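PDB 4EFD: aminopeptidase, which probably removes amino acids from the N-termini of peptides, as metal-dependent leucyl aminopeptidases of the M17 family do. Local coordinates for residues A[24-29]-A[180-185]; A[220-225]-A[264-269]; A[283-288]-A[332-337]; A[353-358]-A[365-370]. All blocks are in the same frame, centred on the assembly; numbering follows the deposited sequence. Where two conformers were deposited one is given.

Overall arrangement
Four contacts illustrate how one chain varies the same backbone chemistry with place in the fold. Interactions 1 and 3 both join neighbouring parallel strands, but of different sheets: interaction 1 is partly buried at the outer strand of the six-stranded sheet, interaction 3 is buried within the eight-stranded one, their centres about 30 Å apart. Interaction 4, also buried, is an antiparallel hairpin in contact with a second subunit. Interaction 2 is the surface contact, where side-chain oxygens replace strand pairing at a helix start; its nearest atoms lie about 9 Å from interaction 4. Interaction 3 is rich in apolar and serine contacts, whereas interaction 1 depends on an asparagine.

Interaction 1. Residues A[24-29]-A[180-185]; sequences KTNVCF and GKVSRL
With chi1 at 65°, Asn-26 holds its CG between its own backbone N and carbonyl carbon, and this fold of the side chain swings the amide across to the 180-185 segment. There ND2 donates to Ser-183 O at 2.7 Å, in the plane of the amide and nearly straight at the hydrogen (161°). The same nitrogen sits beside the CG1 methyl of Val-182, 3.4 Å away, which the asparagine side chain crosses at about a right angle, while CG of Leu-185 lies 3.8 Å from ND2. OD1, the other end of the amide, is held by Gln-208 in helix 197-215, so both ends of the group are fixed and its rotation is largely set.

The backbone takes over where the side chain leaves off. Leu-185 N donates to Asn-26 O at 2.9 Å with an almost linear N-H (174°), and Cys-28 N donates to Leu-185 O, also at 2.9 Å. Leu-185 thus gives and receives on either side of Val-27, its partner in the pairing, and the Val-27 CA adds a CA-H...O contact to Leu-185 O. Just ahead, an ST turn at Thr-25 leads the chain into the strand. Such alternating bonds typify a parallel strand pair, here starting the outer edge of the mixed sheet in the N-terminal, macro-like part of the M17 aminopeptidase.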
# COMPACT_ATOMS: atom_id res chain seq x y z
N LYS A 24 -20.59 -29.12 29.92
CA LYS A 24 -22.01 -29.03 30.24
C LYS A 24 -22.44 -27.57 30.25
O LYS A 24 -21.70 -26.70 30.70
CB LYS A 24 -22.31 -29.68 31.60
CG LYS A 24 -22.04 -31.17 31.64
N THR A 25 -23.65 -27.30 29.76
CA THR A 25 -24.16 -25.94 29.67
C THR A 25 -24.51 -25.35 31.03
O THR A 25 -24.75 -26.07 31.99
CB THR A 25 -25.42 -25.86 28.76
OG1 THR A 25 -25.88 -24.50 28.70
CG2 THR A 25 -26.54 -26.75 29.30
N ASN A 26 -24.53 -24.02 31.09
CA ASN A 26 -24.94 -23.27 32.28
C ASN A 26 -26.42 -22.87 32.22
O ASN A 26 -26.91 -22.19 33.13
CB ASN A 26 -24.09 -22.01 32.43
CG ASN A 26 -24.30 -21.03 31.29
OD1 ASN A 26 -24.24 -21.40 30.12
ND2 ASN A 26 -24.54 -19.77 31.63
N VAL A 27 -27.11 -23.27 31.16
CA VAL A 27 -28.49 -22.87 30.93
C VAL A 27 -29.46 -24.02 31.20
O VAL A 27 -29.20 -25.16 30.82
CB VAL A 27 -28.70 -22.39 29.47
CG1 VAL A 27 -30.07 -21.74 29.31
CG2 VAL A 27 -27.60 -21.42 29.07
N CYS A 28 -30.56 -23.70 31.87
CA CYS A 28 -31.66 -24.65 32.08
C CYS A 28 -32.97 -24.00 31.68
O CYS A 28 -33.11 -22.78 31.74
CB CYS A 28 -31.71 -25.11 33.54
SG CYS A 28 -31.96 -23.78 34.73
N PHE A 29 -33.93 -24.82 31.25
CA PHE A 29 -35.17 -24.32 30.67
C PHE A 29 -36.42 -24.81 31.42
O PHE A 29 -36.52 -25.98 31.78
CB PHE A 29 -35.25 -24.73 29.20
CG PHE A 29 -34.14 -24.17 28.36
CD1 PHE A 29 -33.00 -24.92 28.11
CD2 PHE A 29 -34.23 -22.90 27.83
CE1 PHE A 29 -31.96 -24.41 27.34
CE2 PHE A 29 -33.21 -22.37 27.06
CZ PHE A 29 -32.07 -23.13 26.81
N GLY A 180 -14.62 -19.13 35.55
CA GLY A 180 -15.39 -19.06 36.79
C GLY A 180 -16.23 -17.80 36.87
O GLY A 180 -16.66 -17.40 37.95
N LYS A 181 -16.46 -17.17 35.72
CA LYS A 181 -17.27 -15.95 35.63
C LYS A 181 -18.63 -16.21 34.99
O LYS A 181 -19.48 -15.31 34.95
CB LYS A 181 -16.51 -14.89 34.83
CG LYS A 181 -15.12 -14.57 35.39
CD LYS A 181 -14.37 -13.60 34.49
CE LYS A 181 -12.98 -13.31 35.04
NZ LYS A 181 -12.31 -12.20 34.30
N VAL A 182 -18.85 -17.42 34.49
CA VAL A 182 -20.09 -17.78 33.82
C VAL A 182 -21.19 -18.05 34.85
O VAL A 182 -21.11 -19.02 35.61
CB VAL A 182 -19.92 -19.03 32.93
CG1 VAL A 182 -21.24 -19.41 32.28
CG2 VAL A 182 -18.85 -18.79 31.87
N SER A 183 -22.20 -17.18 34.87
CA SER A 183 -23.33 -17.34 35.78
C SER A 183 -24.30 -18.39 35.25
O SER A 183 -24.46 -18.56 34.04
CB SER A 183 -24.07 -16.01 35.94
OG SER A 183 -23.20 -15.00 36.41
N ARG A 184 -24.94 -19.11 36.17
CA ARG A 184 -26.03 -20.03 35.81
C ARG A 184 -27.24 -19.23 35.35
O ARG A 184 -27.54 -18.17 35.91
CB ARG A 184 -26.40 -20.92 37.00
CG ARG A 184 -25.67 -22.25 37.02
CD ARG A 184 -25.74 -22.89 38.39
NE ARG A 184 -24.69 -22.40 39.29
CZ ARG A 184 -23.64 -23.11 39.72
NH1 ARG A 184 -23.47 -24.38 39.37
NH2 ARG A 184 -22.76 -22.54 40.53
N LEU A 185 -27.93 -19.74 34.33
CA LEU A 185 -29.10 -19.07 33.77
C LEU A 185 -30.29 -20.01 33.71
O LEU A 185 -30.17 -21.15 33.26
CB LEU A 185 -28.79 -18.54 32.37
CG LEU A 185 -27.62 -17.55 32.25
CD1 LEU A 185 -27.43 -17.15 30.79
CD2 LEU A 185 -27.84 -16.32 33.11

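Interaction 2. Residues A[220-225]-A[264-269]; sequences LLTTAT and AFEAPR
A capping box starts helix 223-237, and Glu-266, reaching in from the loop ahead of strand 269-275, adds an acceptor from outside the helix. Thr-222 is the N-cap and meets Glu-266 directly: its hydroxyl donates to OE1 at 2.7 Å, using the syn lone pair of that oxygen. Thr-222 OG1 also receives the N-H of Thr-225 at 3.2 Å, and Thr-222 N donates in return to Thr-225 OG1 at 2.6 Å. One hydroxyl therefore both closes the first turn and holds the carboxylate.

The glutamate chain is extended beyond CG (chi2 -179°), which carries its carboxylate to the helix start across the side chain of Thr-222. OE1 takes a further bond from Ala-224 N at 3.2 Å, arriving from above the carboxylate plane, so this single oxygen is gripped by two donors. A negative group at the N-terminal end of a helix would be expected to interact favourably with the helix dipole and with the early N-H groups.

The Thr-223 and Glu-266 side chains pass in opposite directions, and the threonine hydroxyl donates to Ala-267 O at 3.1 Å, tilted from the carbonyl plane. Arg-269 completes the contact, its backbone already bonded to Leu-342 of strand 334-344. Its aliphatic part touches the helix, CD lying 3.3 Å from Thr-223 O, and its guanidinium presents one face to the helix backbone, with Ala-224 CA standing 3.7 Å above the plane, displaced from the centre of the group.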
# COMPACT_ATOMS: atom_id res chain seq x y z
N LEU A 220 -4.12 -24.61 21.74
CA LEU A 220 -4.95 -25.52 22.54
C LEU A 220 -5.80 -26.43 21.66
O LEU A 220 -5.74 -27.66 21.79
CB LEU A 220 -5.85 -24.74 23.51
CG LEU A 220 -5.13 -24.01 24.65
CD1 LEU A 220 -6.12 -23.23 25.49
CD2 LEU A 220 -4.34 -24.98 25.50
N LEU A 221 -6.60 -25.84 20.76
CA LEU A 221 -7.37 -26.62 19.79
C LEU A 221 -6.53 -26.84 18.53
O LEU A 221 -6.45 -25.96 17.66
CB LEU A 221 -8.69 -25.93 19.43
CG LEU A 221 -9.59 -26.73 18.48
CD1 LEU A 221 -10.16 -27.97 19.18
CD2 LEU A 221 -10.72 -25.86 17.94
N THR A 222 -5.91 -28.01 18.44
CA THR A 222 -5.09 -28.39 17.30
C THR A 222 -5.80 -29.49 16.51
O THR A 222 -6.89 -29.92 16.89
CB THR A 222 -3.71 -28.87 17.76
OG1 THR A 222 -3.82 -30.14 18.42
CG2 THR A 222 -3.07 -27.86 18.71
N THR A 223 -5.19 -29.94 15.42
CA THR A 223 -5.76 -31.02 14.62
C THR A 223 -5.85 -32.31 15.43
O THR A 223 -6.78 -33.10 15.25
CB THR A 223 -4.94 -31.29 13.33
OG1 THR A 223 -3.61 -31.68 13.67
CG2 THR A 223 -4.90 -30.04 12.45
N ALA A 224 -4.87 -32.52 16.32
CA ALA A 224 -4.84 -33.70 17.18
C ALA A 224 -5.88 -33.64 18.30
O ALA A 224 -6.56 -34.62 18.57
CB ALA A 224 -3.44 -33.89 17.76
N THR A 225 -5.99 -32.48 18.95
CA THR A 225 -6.93 -32.32 20.07
C THR A 225 -8.39 -32.29 19.61
O THR A 225 -9.26 -32.80 20.31
CB THR A 225 -6.64 -31.06 20.91
OG1 THR A 225 -6.68 -29.90 20.07
CG2 THR A 225 -5.28 -31.16 21.57
N ALA A 264 3.19 -29.09 8.81
CA ALA A 264 2.97 -28.84 10.23
C ALA A 264 3.61 -29.86 11.16
O ALA A 264 4.07 -30.92 10.73
CB ALA A 264 1.48 -28.76 10.52
N PHE A 265 3.64 -29.53 12.45
CA PHE A 265 4.15 -30.42 13.49
C PHE A 265 3.20 -31.59 13.72
O PHE A 265 3.64 -32.73 13.86
CB PHE A 265 4.36 -29.65 14.80
N GLU A 266 1.90 -31.29 13.77
CA GLU A 266 0.87 -32.31 13.89
C GLU A 266 0.24 -32.58 12.52
O GLU A 266 -0.10 -31.64 11.80
CB GLU A 266 -0.21 -31.88 14.88
CG GLU A 266 0.25 -31.90 16.33
CD GLU A 266 -0.85 -31.50 17.30
OE1 GLU A 266 -1.98 -31.23 16.85
OE2 GLU A 266 -0.58 -31.46 18.52
N ALA A 267 0.09 -33.86 12.19
CA ALA A 267 -0.35 -34.27 10.86
C ALA A 267 -1.78 -33.83 10.55
O ALA A 267 -2.58 -33.63 11.47
CB ALA A 267 -0.23 -35.78 10.71
N PRO A 268 -2.11 -33.66 9.25
CA PRO A 268 -3.47 -33.34 8.85
C PRO A 268 -4.37 -34.57 8.94
O PRO A 268 -3.91 -35.68 8.67
CB PRO A 268 -3.32 -32.88 7.40
CG PRO A 268 -2.12 -33.59 6.91
CD PRO A 268 -1.22 -33.82 8.09
N ARG A 269 -5.63 -34.37 9.31
CA ARG A 269 -6.55 -35.47 9.57
C ARG A 269 -7.88 -35.26 8.86
O ARG A 269 -8.46 -34.18 8.92
CB ARG A 269 -6.79 -35.60 11.08
CG ARG A 269 -5.55 -36.01 11.88
CD ARG A 269 -5.53 -35.44 13.29
NE ARG A 269 -4.16 -35.28 13.78
CZ ARG A 269 -3.44 -36.24 14.36
NH1 ARG A 269 -2.20 -35.97 14.76
NH2 ARG A 269 -3.93 -37.46 14.55

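Interaction 3. Residues A[283-288]-A[332-337]; sequences KKVSLV and QPVQLS
The side-chain amide of Gln-335 and the methylenes of Lys-284 run side by side in the same direction; the methylenes lie obliquely off the nitrogen end of the amide, raised from its plane, with CD 3.3 Å from NE2. The glutamine is fully extended from a CG anti to the backbone N (chi1 -170°), which keeps the amide abreast of its neighbour, while the charged end of the lysine bends away.

The same side of the sheet carries a hydroxyl pair further along. Ser-286 OG and Ser-337 OG share a hydrogen bond of 2.7 Å, and a water ties Ser-337 OG to Leu-287 O, donating to that carbonyl. Two buried hydroxyls and a backbone oxygen are thus satisfied together.

Opposite them lies an apolar surface: Val-285 CG2 meets Val-334 CG1 at 3.8 Å, and Leu-336 CD1 touches CB of Val-285 at 3.9 Å while its CD2 lies toward Leu-287 CD1. Phe-324 of helix 315-330 and Phe-519 of helix 512-520 cover Leu-336.

Backbone bonds alternate through the pair. Val-285 N donates to Gln-335 O at 2.9 Å, Ser-337 N to Val-285 O at 3.1 Å, and Leu-287 N to Ser-337 O at 2.9 Å, the last from above the carbonyl plane. The strands run 23° from exactly parallel, with helices 303-309 and 315-330 between them; the latter packs on Leu-336 and Leu-287. This is a beta-alpha-beta crossover, built into the eight-stranded mixed sheet of the cytosol aminopeptidase catalytic domain.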
# COMPACT_ATOMS: atom_id res chain seq x y z
N LYS A 283 -34.09 -38.42 5.82
CA LYS A 283 -33.13 -37.97 4.81
C LYS A 283 -31.73 -38.49 5.13
O LYS A 283 -31.45 -38.89 6.26
CB LYS A 283 -33.11 -36.44 4.73
CG LYS A 283 -33.03 -35.89 3.30
CD LYS A 283 -34.43 -35.60 2.75
CE LYS A 283 -34.49 -35.76 1.24
NZ LYS A 283 -35.87 -35.52 0.71
N LYS A 284 -30.85 -38.48 4.13
CA LYS A 284 -29.45 -38.86 4.31
C LYS A 284 -28.55 -37.66 4.01
O LYS A 284 -28.33 -37.32 2.84
CB LYS A 284 -29.09 -40.04 3.41
CG LYS A 284 -29.91 -41.30 3.68
CD LYS A 284 -29.42 -42.50 2.89
CE LYS A 284 -29.81 -42.42 1.42
NZ LYS A 284 -29.46 -43.66 0.66
N VAL A 285 -28.04 -37.02 5.06
CA VAL A 285 -27.27 -35.78 4.92
C VAL A 285 -25.80 -35.98 5.29
O VAL A 285 -25.49 -36.62 6.29
CB VAL A 285 -27.84 -34.66 5.81
CG1 VAL A 285 -27.07 -33.37 5.61
CG2 VAL A 285 -29.33 -34.46 5.52
N SER A 286 -24.91 -35.41 4.48
CA SER A 286 -23.47 -35.42 4.75
C SER A 286 -22.99 -34.00 5.06
O SER A 286 -23.24 -33.08 4.30
CB SER A 286 -22.69 -35.98 3.56
OG SER A 286 -22.72 -37.39 3.55
N LEU A 287 -22.29 -33.85 6.19
CA LEU A 287 -21.77 -32.55 6.60
C LEU A 287 -20.25 -32.50 6.44
O LEU A 287 -19.55 -33.45 6.80
CB LEU A 287 -22.14 -32.27 8.06
CG LEU A 287 -23.62 -32.32 8.43
CD1 LEU A 287 -23.79 -32.19 9.93
CD2 LEU A 287 -24.40 -31.23 7.71
N VAL A 288 -19.75 -31.40 5.87
CA VAL A 288 -18.31 -31.19 5.71
C VAL A 288 -17.91 -29.85 6.34
O VAL A 288 -18.62 -28.86 6.17
CB VAL A 288 -17.89 -31.21 4.22
CG1 VAL A 288 -16.38 -31.13 4.08
CG2 VAL A 288 -18.42 -32.46 3.54
N GLN A 332 -32.38 -37.49 16.24
CA GLN A 332 -33.15 -37.01 15.09
C GLN A 332 -33.15 -38.07 13.99
O GLN A 332 -32.17 -38.80 13.83
CB GLN A 332 -32.58 -35.69 14.57
CG GLN A 332 -32.85 -34.50 15.50
CD GLN A 332 -32.24 -33.21 15.00
OE1 GLN A 332 -31.06 -33.15 14.65
NE2 GLN A 332 -33.04 -32.15 14.97
N PRO A 333 -34.26 -38.16 13.23
CA PRO A 333 -34.41 -39.23 12.23
C PRO A 333 -33.67 -38.95 10.91
O PRO A 333 -34.25 -39.12 9.83
CB PRO A 333 -35.93 -39.27 12.02
CG PRO A 333 -36.36 -37.86 12.22
CD PRO A 333 -35.45 -37.29 13.27
N VAL A 334 -32.41 -38.56 11.00
CA VAL A 334 -31.58 -38.27 9.83
C VAL A 334 -30.31 -39.10 9.89
O VAL A 334 -29.59 -39.07 10.89
CB VAL A 334 -31.19 -36.78 9.78
CG1 VAL A 334 -30.44 -36.47 8.49
CG2 VAL A 334 -32.41 -35.89 9.91
N GLN A 335 -30.04 -39.85 8.82
CA GLN A 335 -28.77 -40.56 8.69
C GLN A 335 -27.70 -39.52 8.37
O GLN A 335 -27.76 -38.87 7.33
CB GLN A 335 -28.83 -41.63 7.61
CG GLN A 335 -27.61 -42.55 7.59
CD GLN A 335 -27.70 -43.65 6.55
OE1 GLN A 335 -26.73 -44.38 6.32
NE2 GLN A 335 -28.86 -43.78 5.90
N LEU A 336 -26.74 -39.38 9.28
CA LEU A 336 -25.83 -38.24 9.26
C LEU A 336 -24.38 -38.69 9.20
O LEU A 336 -23.97 -39.61 9.90
CB LEU A 336 -26.06 -37.41 10.53
CG LEU A 336 -25.91 -35.89 10.41
CD1 LEU A 336 -27.00 -35.32 9.51
CD2 LEU A 336 -25.97 -35.26 11.79
N SER A 337 -23.61 -38.03 8.33
CA SER A 337 -22.15 -38.14 8.35
C SER A 337 -21.58 -36.76 8.61
O SER A 337 -22.23 -35.75 8.33
CB SER A 337 -21.62 -38.72 7.04
OG SER A 337 -21.63 -37.77 6.00
O HOH W 1 -19.66 -35.93 5.78

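Interaction 4. Residues A[353-358]-A[365-370]; sequences RNDDII and TVEVIN
Ile-358 and Val-368 make the tight part of this hairpin, the CD1 methyl of the isoleucine reaching CG2 of the valine at 3.4 Å as the two side chains cross obliquely. Around them the backbone is closely bonded: Ile-358 and Val-366 exchange both of their N-H...O bonds at 2.9 Å, and Val-368 N donates to Asp-356 O at 2.8 Å almost in line (177°). A type II turn from Arg-353 to Asp-356 brings Asp-355 N to Val-368 O at 2.6 Å, the shortest of these bonds. On the other face, CG2 of Ile-357 rests on CB of Thr-365.

The looser part is at Ile-369 and Asn-370, whose CB atoms point away from the 353-358 segment and which keep some solvent exposure. Here Asn-354 OD1 lies 3.3 Å from Ile-369 O, two acceptors that cannot bond to each other.

A second subunit packs on the turn and first strand: its Tyr-294 bonds Asp-356 OD1 and its Asn-219 donates to Ile-357 O, while its Ala-168 O pairs with Thr-365 OG1 on the second strand. The hairpin is therefore part of a subunit interface. Across the hairpin, Asp-355 OD1 and Glu-367 OE2 approach to 4.4 Å, and Ser-456 bonds Glu-367 OE1. Lys-311 of the second subunit packs against Asp-355, and its charge, if near enough, may ease the repulsion between the two carboxylates.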
# COMPACT_ATOMS: atom_id res chain seq x y z
N ARG A 353 4.77 -23.78 -1.64
CA ARG A 353 3.64 -24.41 -2.32
C ARG A 353 2.92 -23.50 -3.33
O ARG A 353 1.83 -23.83 -3.79
CB ARG A 353 2.62 -24.98 -1.32
CG ARG A 353 3.23 -25.87 -0.25
CD ARG A 353 2.17 -26.40 0.70
NE ARG A 353 1.29 -25.35 1.19
CZ ARG A 353 0.06 -25.13 0.74
NH1 ARG A 353 -0.44 -25.89 -0.23
NH2 ARG A 353 -0.68 -24.14 1.24
N ASN A 354 3.54 -22.38 -3.69
CA ASN A 354 2.97 -21.47 -4.69
C ASN A 354 3.23 -22.04 -6.09
O ASN A 354 4.35 -22.45 -6.40
CB ASN A 354 3.59 -20.08 -4.56
CG ASN A 354 2.70 -18.99 -5.15
OD1 ASN A 354 1.68 -18.63 -4.57
ND2 ASN A 354 3.10 -18.47 -6.30
N ASP A 355 2.18 -22.08 -6.91
CA ASP A 355 2.21 -22.67 -8.26
C ASP A 355 2.33 -24.21 -8.27
O ASP A 355 2.60 -24.80 -9.32
CB ASP A 355 3.32 -22.04 -9.13
CG ASP A 355 3.18 -20.53 -9.24
OD1 ASP A 355 2.08 -20.06 -9.57
OD2 ASP A 355 4.18 -19.83 -9.00
N ASP A 356 2.12 -24.84 -7.12
CA ASP A 356 2.06 -26.31 -7.05
C ASP A 356 0.81 -26.82 -7.75
O ASP A 356 -0.22 -26.14 -7.76
CB ASP A 356 2.04 -26.79 -5.60
CG ASP A 356 3.42 -26.90 -4.98
OD1 ASP A 356 4.40 -26.40 -5.57
OD2 ASP A 356 3.53 -27.49 -3.88
N ILE A 357 0.90 -28.01 -8.32
CA ILE A 357 -0.26 -28.70 -8.87
C ILE A 357 -0.61 -29.88 -7.97
O ILE A 357 0.23 -30.76 -7.74
CB ILE A 357 -0.03 -29.18 -10.31
CG1 ILE A 357 0.19 -27.98 -11.24
CG2 ILE A 357 -1.22 -30.01 -10.79
CD1 ILE A 357 0.39 -28.35 -12.69
N ILE A 358 -1.83 -29.88 -7.45
CA ILE A 358 -2.30 -30.90 -6.52
C ILE A 358 -3.27 -31.85 -7.21
O ILE A 358 -4.24 -31.41 -7.82
CB ILE A 358 -3.04 -30.26 -5.33
CG1 ILE A 358 -2.11 -29.34 -4.55
CG2 ILE A 358 -3.61 -31.33 -4.42
CD1 ILE A 358 -2.84 -28.46 -3.56
N THR A 365 -7.20 -31.90 -11.10
CA THR A 365 -5.98 -31.23 -10.64
C THR A 365 -6.24 -29.75 -10.33
O THR A 365 -7.04 -29.10 -10.99
CB THR A 365 -4.86 -31.34 -11.69
OG1 THR A 365 -5.36 -30.97 -12.98
CG2 THR A 365 -4.33 -32.77 -11.74
N VAL A 366 -5.55 -29.25 -9.31
CA VAL A 366 -5.69 -27.86 -8.88
C VAL A 366 -4.34 -27.15 -8.85
O VAL A 366 -3.41 -27.61 -8.18
CB VAL A 366 -6.31 -27.78 -7.47
CG1 VAL A 366 -6.28 -26.34 -6.95
CG2 VAL A 366 -7.73 -28.32 -7.48
N GLU A 367 -4.23 -26.05 -9.59
CA GLU A 367 -3.05 -25.20 -9.55
C GLU A 367 -3.21 -24.22 -8.39
O GLU A 367 -4.16 -23.44 -8.35
CB GLU A 367 -2.88 -24.43 -10.86
CG GLU A 367 -1.58 -23.61 -10.94
CD GLU A 367 -1.50 -22.72 -12.16
OE1 GLU A 367 -2.53 -22.50 -12.84
OE2 GLU A 367 -0.39 -22.22 -12.45
N VAL A 368 -2.27 -24.26 -7.44
CA VAL A 368 -2.30 -23.36 -6.30
C VAL A 368 -1.61 -22.04 -6.65
O VAL A 368 -0.40 -21.90 -6.48
CB VAL A 368 -1.64 -23.99 -5.06
CG1 VAL A 368 -1.72 -23.05 -3.86
CG2 VAL A 368 -2.29 -25.33 -4.73
N ILE A 369 -2.39 -21.09 -7.17
CA ILE A 369 -1.86 -19.77 -7.52
C ILE A 369 -1.76 -18.85 -6.30
O ILE A 369 -1.02 -17.87 -6.32
CB ILE A 369 -2.69 -19.08 -8.64
CG1 ILE A 369 -4.10 -18.71 -8.15
CG2 ILE A 369 -2.76 -19.97 -9.88
CD1 ILE A 369 -4.99 -18.17 -9.25
N ASN A 370 -2.51 -19.17 -5.25
CA ASN A 370 -2.46 -18.42 -3.99
C ASN A 370 -2.54 -19.36 -2.79
O ASN A 370 -3.57 -20.00 -2.55
CB ASN A 370 -3.60 -17.39 -3.95
CG ASN A 370 -3.38 -16.31 -2.90
OD1 ASN A 370 -2.75 -16.55 -1.86
ND2 ASN A 370 -3.90 -15.12 -3.16